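Thermophilic dibenzothiophene desulfurization enzyme C (Paenibacillus sp. A11-2, PDB 5XDC) probably catalyses the FMNH2- and O2-dependent oxidation of dibenzothiophene to its 5-oxide and then its 5,5-dioxide, as a tetrameric flavin monooxygenase of the DszC family. Local coordinates at residues 103-106 / 107-111; 114-117 / 118-121; 305-308 / 309-312. One frame throughout, in Å; residues are numbered along the deposited sequence. Where two conformers were deposited one is given.

Interaction 1 (103-106 / 107-111); sequences LFAS and PEQKA
Lys110 N bonds back to Ser106 O at 3.0 Å, an i to i+4 bond that opens helix 107-119 just after the chain has left helical geometry at Ala105. Ser106 is the N-cap and forms a capping box with Gln109. Its OG, set between the backbone N and the carbonyl carbon (chi1 73°), accepts from Gln109 N at 2.9 Å. In return Ser106 N donates to Gln109 OE1, also at 2.9 Å, in the plane of the side-chain carbonyl, on a lone pair and almost straight (171°). Gln109 CG lies against Ser106 OG at 3.2 Å as the chain reaches back. The nitrogen of the same amide is spent elsewhere in the chain: NE2 donates to the backbone oxygens of Leu227 and Asp225. With an alanine in place of Gln109, Ser106 N would probably lose its acceptor, and those two carbonyls their donor. Alongside, Lys110 CE rests 3.5 Å from Ala105 O, while NZ reaches Asp102 O, near the end of helix 85-104. One side-chain amide thus uses its oxygen on the cap and its nitrogen on a distant loop, tying the helix start to the linker before it and to the chain near Leu227.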
loop_
_atom_site.group_PDB
_atom_site.type_symbol
_atom_site.label_atom_id
_atom_site.label_comp_id
_atom_site.label_asym_id
_atom_site.label_seq_id
_atom_site.Cartn_x
_atom_site.Cartn_y
_atom_site.Cartn_z
ATOM N N LEU B 103 27.699 -22.452 -19.055
ATOM C CA LEU B 103 26.720 -22.552 -20.125
ATOM C C LEU B 103 27.319 -22.348 -21.509
ATOM O O LEU B 103 26.695 -22.745 -22.496
ATOM C CB LEU B 103 25.603 -21.525 -19.915
ATOM C CG LEU B 103 24.682 -21.803 -18.733
ATOM C CD1 LEU B 103 23.864 -20.542 -18.410
ATOM C CD2 LEU B 103 23.760 -22.991 -19.033
ATOM N N PHE B 104 28.496 -21.721 -21.605
ATOM C CA PHE B 104 29.103 -21.400 -22.890
ATOM C C PHE B 104 30.462 -22.048 -23.117
ATOM O O PHE B 104 30.871 -22.172 -24.278
ATOM C CB PHE B 104 29.252 -19.878 -23.043
ATOM C CG PHE B 104 27.966 -19.177 -23.353
ATOM C CD1 PHE B 104 27.514 -19.072 -24.654
ATOM C CD2 PHE B 104 27.200 -18.641 -22.339
ATOM C CE1 PHE B 104 26.336 -18.437 -24.937
ATOM C CE2 PHE B 104 26.007 -18.010 -22.617
ATOM C CZ PHE B 104 25.581 -17.902 -23.916
ATOM N N ALA B 105 31.160 -22.467 -22.067
ATOM C CA ALA B 105 32.484 -23.052 -22.230
ATOM C C ALA B 105 32.384 -24.438 -22.858
ATOM O O ALA B 105 31.382 -25.141 -22.719
ATOM C CB ALA B 105 33.202 -23.140 -20.888
ATOM N N SER B 106 33.437 -24.818 -23.572
ATOM C CA SER B 106 33.522 -26.159 -24.111
ATOM C C SER B 106 33.842 -27.156 -23.002
ATOM O O SER B 106 34.389 -26.792 -21.957
ATOM C CB SER B 106 34.608 -26.227 -25.177
ATOM O OG SER B 106 35.876 -26.168 -24.561
ATOM N N PRO B 107 33.537 -28.441 -23.218
ATOM C CA PRO B 107 33.987 -29.449 -22.249
ATOM C C PRO B 107 35.487 -29.416 -22.019
ATOM O O PRO B 107 35.942 -29.589 -20.884
ATOM C CB PRO B 107 33.523 -30.770 -22.885
ATOM C CG PRO B 107 32.386 -30.388 -23.742
ATOM C CD PRO B 107 32.723 -29.034 -24.288
ATOM N N GLU B 108 36.278 -29.173 -23.066
ATOM C CA GLU B 108 37.726 -29.124 -22.890
ATOM C C GLU B 108 38.136 -27.954 -22.003
ATOM O O GLU B 108 38.999 -28.103 -21.126
ATOM C CB GLU B 108 38.425 -29.034 -24.248
ATOM C CG GLU B 108 38.333 -30.293 -25.101
ATOM C CD GLU B 108 36.948 -30.529 -25.675
ATOM O OE1 GLU B 108 36.191 -29.548 -25.865
ATOM O OE2 GLU B 108 36.614 -31.707 -25.936
ATOM N N GLN B 109 37.529 -26.781 -22.220
ATOM C CA GLN B 109 37.802 -25.620 -21.374
ATOM C C GLN B 109 37.476 -25.916 -19.918
ATOM O O GLN B 109 38.263 -25.613 -19.011
ATOM C CB GLN B 109 36.987 -24.417 -21.865
ATOM C CG GLN B 109 37.486 -23.803 -23.163
ATOM C CD GLN B 109 36.635 -22.655 -23.659
ATOM O OE1 GLN B 109 35.424 -22.794 -23.869
ATOM N NE2 GLN B 109 37.275 -21.519 -23.894
ATOM N N LYS B 110 36.308 -26.513 -19.671
ATOM C CA LYS B 110 35.909 -26.796 -18.299
ATOM C C LYS B 110 36.835 -27.809 -17.656
ATOM O O LYS B 110 37.148 -27.709 -16.464
ATOM C CB LYS B 110 34.477 -27.311 -18.253
ATOM C CG LYS B 110 33.448 -26.387 -18.806
ATOM C CD LYS B 110 32.094 -27.003 -18.557
ATOM C CE LYS B 110 31.093 -26.537 -19.544
ATOM N NZ LYS B 110 29.778 -27.181 -19.303
ATOM N N ALA B 111 37.278 -28.806 -18.430
ATOM C CA ALA B 111 38.175 -29.811 -17.884
ATOM C C ALA B 111 39.470 -29.187 -17.394
ATOM O O ALA B 111 40.079 -29.681 -16.439
ATOM C CB ALA B 111 38.457 -30.877 -18.941
HETATM O O HOH W 1 33.872 -21.941 -25.698
HETATM O O HOH W 2 28.759 -25.363 -22.048
#

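Interaction 2 (114-117 / 118-121); sequences YPQA and VRER
Gln116 and Glu120, four residues apart near the end of helix 107-119, join by a side-chain hydrogen bond from Gln116 NE2 to Glu120 OE2 at 3.2 Å. The bond is straight at the donor, and the oxygen lies in the plane of the Gln116 amide. On the acceptor side the approach is less regular: the amide and carboxylate planes stand 89° apart, and NE2 meets OE2 from above the carboxylate, 46° out of its plane. The other carboxylate oxygen is engaged too, since Glu120 OE1 accepts from Trp122 NE1, whose residue also packs on Gln116 and Ala117.

The backbone bonds span the same four residues but run the other way, each later N-H giving to an earlier carbonyl. Tyr114 O receives Val118 N at 3.0 Å, Pro115 O receives Arg119 N at 2.9 Å, and Gln116 O receives Glu120 N at 2.8 Å. Pro115 has no N-H to give to the preceding turn, and the helix is kinked there. At its other end the helix closes in a Schellman motif, in which Arg121 takes positive phi and turns its N back into the last turn; the bond from Arg121 N to Val118 O is weak, at 3.4 Å.

Side chains shield some of these carbonyls. Val118 CG2 sits 3.3 Å from Tyr114 O, beside the bond that this oxygen already accepts. Arg119 doubles back through a nearly eclipsed chi3 of -7°, which lays one face of its guanidinium over Pro115 O and Gln116 CA, with CZ 3.9 Å from that Gln116 CA. NH1 meanwhile comes alongside Pro115 CB at 4.1 Å. Facing into the protein, the Tyr114 ring meets Phe98, and Tyr114 OH is hydrogen-bonded to Asp102 OD1 on helix 85-104.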
loop_
_atom_site.group_PDB
_atom_site.type_symbol
_atom_site.label_atom_id
_atom_site.label_comp_id
_atom_site.label_asym_id
_atom_site.label_seq_id
_atom_site.Cartn_x
_atom_site.Cartn_y
_atom_site.Cartn_z
ATOM N N TYR B 114 38.074 -25.892 -14.366
ATOM C CA TYR B 114 37.427 -26.133 -13.083
ATOM C C TYR B 114 38.393 -26.728 -12.065
ATOM O O TYR B 114 38.386 -26.314 -10.902
ATOM C CB TYR B 114 36.190 -27.012 -13.271
ATOM C CG TYR B 114 35.041 -26.315 -13.970
ATOM C CD1 TYR B 114 35.163 -25.020 -14.465
ATOM C CD2 TYR B 114 33.824 -26.951 -14.130
ATOM C CE1 TYR B 114 34.106 -24.399 -15.107
ATOM C CE2 TYR B 114 32.768 -26.336 -14.771
ATOM C CZ TYR B 114 32.917 -25.049 -15.248
ATOM O OH TYR B 114 31.858 -24.431 -15.877
ATOM N N PRO B 115 39.255 -27.680 -12.433
ATOM C CA PRO B 115 40.263 -28.114 -11.452
ATOM C C PRO B 115 41.177 -26.981 -11.028
ATOM O O PRO B 115 41.605 -26.918 -9.870
ATOM C CB PRO B 115 41.021 -29.223 -12.201
ATOM C CG PRO B 115 40.045 -29.748 -13.150
ATOM C CD PRO B 115 39.249 -28.547 -13.622
ATOM N N GLN B 116 41.491 -26.083 -11.964
ATOM C CA GLN B 116 42.304 -24.922 -11.641
ATOM C C GLN B 116 41.588 -24.020 -10.648
ATOM O O GLN B 116 42.183 -23.557 -9.669
ATOM C CB GLN B 116 42.627 -24.167 -12.926
ATOM C CG GLN B 116 43.749 -23.194 -12.781
ATOM C CD GLN B 116 44.151 -22.543 -14.093
ATOM O OE1 GLN B 116 43.499 -22.717 -15.129
ATOM N NE2 GLN B 116 45.235 -21.774 -14.046
ATOM N N ALA B 117 40.297 -23.776 -10.884
ATOM C CA ALA B 117 39.503 -22.943 -9.984
ATOM C C ALA B 117 39.447 -23.528 -8.580
ATOM O O ALA B 117 39.424 -22.783 -7.587
ATOM C CB ALA B 117 38.092 -22.787 -10.543
ATOM N N VAL B 118 39.396 -24.861 -8.473
ATOM C CA VAL B 118 39.431 -25.507 -7.162
ATOM C C VAL B 118 40.802 -25.333 -6.513
ATOM O O VAL B 118 40.915 -24.926 -5.350
ATOM C CB VAL B 118 39.068 -27.000 -7.285
ATOM C CG1 VAL B 118 39.268 -27.697 -5.946
ATOM C CG2 VAL B 118 37.633 -27.184 -7.772
ATOM N N ARG B 119 41.865 -25.662 -7.254
ATOM C CA ARG B 119 43.219 -25.647 -6.702
ATOM C C ARG B 119 43.649 -24.244 -6.294
ATOM O O ARG B 119 44.259 -24.055 -5.234
ATOM C CB ARG B 119 44.180 -26.231 -7.743
ATOM C CG ARG B 119 45.657 -26.064 -7.453
ATOM C CD ARG B 119 46.518 -26.667 -8.581
ATOM N NE ARG B 119 45.736 -27.411 -9.584
ATOM C CZ ARG B 119 45.538 -27.031 -10.850
ATOM N NH1 ARG B 119 44.812 -27.788 -11.667
ATOM N NH2 ARG B 119 46.061 -25.904 -11.314
ATOM N N GLU B 120 43.338 -23.254 -7.122
ATOM C CA GLU B 120 43.762 -21.882 -6.903
ATOM C C GLU B 120 42.719 -21.053 -6.161
ATOM O O GLU B 120 42.943 -19.860 -5.945
ATOM C CB GLU B 120 44.096 -21.232 -8.250
ATOM C CG GLU B 120 45.206 -21.978 -9.029
ATOM C CD GLU B 120 45.622 -21.281 -10.313
ATOM O OE1 GLU B 120 45.149 -20.159 -10.589
ATOM O OE2 GLU B 120 46.441 -21.863 -11.059
ATOM N N ARG B 121 41.595 -21.658 -5.778
ATOM C CA ARG B 121 40.559 -20.996 -4.981
ATOM C C ARG B 121 40.060 -19.724 -5.670
ATOM O O ARG B 121 40.035 -18.637 -5.086
ATOM C CB ARG B 121 41.069 -20.720 -3.566
ATOM C CG ARG B 121 41.498 -22.014 -2.860
ATOM C CD ARG B 121 41.537 -21.901 -1.351
ATOM N NE ARG B 121 41.744 -23.206 -0.721
ATOM C CZ ARG B 121 40.776 -24.067 -0.396
ATOM N NH1 ARG B 121 39.487 -23.792 -0.628
ATOM N NH2 ARG B 121 41.105 -25.224 0.172
#

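Interaction 3 (305-308 / 309-312); sequences QLQV and AEAG
Glu310 N donates to Leu306 O at 2.9 Å, an i to i+4 helix bond, and Glu310 CG lies 3.2 Å from the same Leu306 O as a plain contact. The pair belongs to helix 293-324, part of the helical bundle that forms the C-terminal domain of the acyl-CoA dehydrogenase fold, here packed against helices 247-276 and 331-363. Glu310 CG lies anti to the carbonyl carbon (chi1 -71°), which tucks the chain back toward the preceding turn, and beyond CG the chain is extended (chi2 178°). The carboxylate is thereby carried across the isobutyl group of Leu306, whose CD1 touches OE2 at 3.6 Å and whose CG lies 3.7 Å from Glu310 CD. These are contacts of aliphatic carbons beside a charged group; the charge itself is answered elsewhere, as Glu310 OE2 forms a salt bridge with Arg264 NE on helix 247-276. Arg264 also packs on Leu306; its salt bridge would probably help to keep Glu310 ionised in this partly buried place.

Gln307, on an adjacent flank, sends its polar end off the segment: OE1 accepts from Gln340 NE2 of the second subunit, while NE2 donates to Ala303 O one turn back. Val308 packs on Val347 of that subunit, whereas Ala309 lies against Leu260 and Val347 of its own chain, so this stretch of helix serves both the bundle and the subunit interface. Small residues follow on the next turn. Ala309 N bonds to Gln305 O at 2.9 Å. Ala309 CB lies 3.4 Å from the same Gln305 O. Gly312 N reaches Val308 O at 2.9 Å, and Ala311 CB stops 3.4 Å from Gln307 O.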
loop_
_atom_site.group_PDB
_atom_site.type_symbol
_atom_site.label_atom_id
_atom_site.label_comp_id
_atom_site.label_asym_id
_atom_site.label_seq_id
_atom_site.Cartn_x
_atom_site.Cartn_y
_atom_site.Cartn_z
ATOM N N GLN B 305 5.010 -11.871 5.186
ATOM C CA GLN B 305 5.414 -11.723 3.795
ATOM C C GLN B 305 6.761 -12.387 3.538
ATOM O O GLN B 305 6.948 -13.027 2.498
ATOM C CB GLN B 305 5.463 -10.249 3.412
ATOM C CG GLN B 305 4.115 -9.588 3.406
ATOM C CD GLN B 305 4.217 -8.118 3.066
ATOM O OE1 GLN B 305 3.887 -7.265 3.875
ATOM N NE2 GLN B 305 4.699 -7.818 1.864
ATOM N N LEU B 306 7.713 -12.246 4.469
ATOM C CA LEU B 306 9.020 -12.888 4.296
ATOM C C LEU B 306 8.896 -14.405 4.211
ATOM O O LEU B 306 9.524 -15.035 3.349
ATOM C CB LEU B 306 9.958 -12.506 5.432
ATOM C CG LEU B 306 11.358 -13.119 5.351
ATOM C CD1 LEU B 306 12.107 -12.660 4.120
ATOM C CD2 LEU B 306 12.114 -12.769 6.595
ATOM N N GLN B 307 8.099 -15.016 5.098
ATOM C CA GLN B 307 7.936 -16.467 5.063
ATOM C C GLN B 307 7.439 -16.909 3.701
ATOM O O GLN B 307 7.965 -17.855 3.108
ATOM C CB GLN B 307 6.949 -16.950 6.130
ATOM C CG GLN B 307 7.242 -16.617 7.580
ATOM C CD GLN B 307 8.679 -16.822 8.005
ATOM O OE1 GLN B 307 9.176 -17.953 8.047
ATOM N NE2 GLN B 307 9.347 -15.728 8.371
ATOM N N VAL B 308 6.407 -16.239 3.191
ATOM C CA VAL B 308 5.816 -16.672 1.935
ATOM C C VAL B 308 6.794 -16.460 0.788
ATOM O O VAL B 308 6.944 -17.326 -0.083
ATOM C CB VAL B 308 4.482 -15.944 1.695
ATOM C CG1 VAL B 308 3.918 -16.299 0.327
ATOM C CG2 VAL B 308 3.471 -16.294 2.781
ATOM N N ALA B 309 7.469 -15.305 0.761
ATOM C CA ALA B 309 8.429 -15.031 -0.310
ATOM C C ALA B 309 9.566 -16.042 -0.301
ATOM O O ALA B 309 10.016 -16.492 -1.363
ATOM C CB ALA B 309 8.987 -13.615 -0.176
ATOM N N GLU B 310 10.061 -16.395 0.884
ATOM C CA GLU B 310 11.144 -17.374 0.969
ATOM C C GLU B 310 10.675 -18.744 0.505
ATOM O O GLU B 310 11.369 -19.429 -0.261
ATOM C CB GLU B 310 11.663 -17.466 2.394
ATOM C CG GLU B 310 12.443 -16.240 2.838
ATOM C CD GLU B 310 12.917 -16.317 4.278
ATOM O OE1 GLU B 310 12.247 -16.957 5.121
ATOM O OE2 GLU B 310 13.964 -15.706 4.570
ATOM N N ALA B 311 9.504 -19.167 0.981
ATOM C CA ALA B 311 8.990 -20.477 0.595
ATOM C C ALA B 311 8.786 -20.544 -0.907
ATOM O O ALA B 311 9.069 -21.571 -1.540
ATOM C CB ALA B 311 7.684 -20.779 1.336
ATOM N N GLY B 312 8.310 -19.450 -1.502
ATOM C CA GLY B 312 8.158 -19.406 -2.944
ATOM C C GLY B 312 9.483 -19.451 -3.679
ATOM O O GLY B 312 9.599 -20.083 -4.733
#

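Interactions 1 and 2 lie at the two ends of helix 107-119, on the surface of the N-terminal domain, their centres 14 Å apart and in touch through Lys110 O and Pro115 CD at 3.6 Å. Each deals with a helix terminus, one by a capping box and the other by a Schellman motif, and in both a glutamine side chain provides a polar link. Both also reach Asp102 on helix 85-104, through Lys110 and Tyr114. Interaction 3 is buried, about 20 Å from interaction 1 between nearest atoms, in the middle of a long C-terminal-domain helix. Its backbone bonds are regular, and its side chains instead meet neighbouring helices and a second subunit.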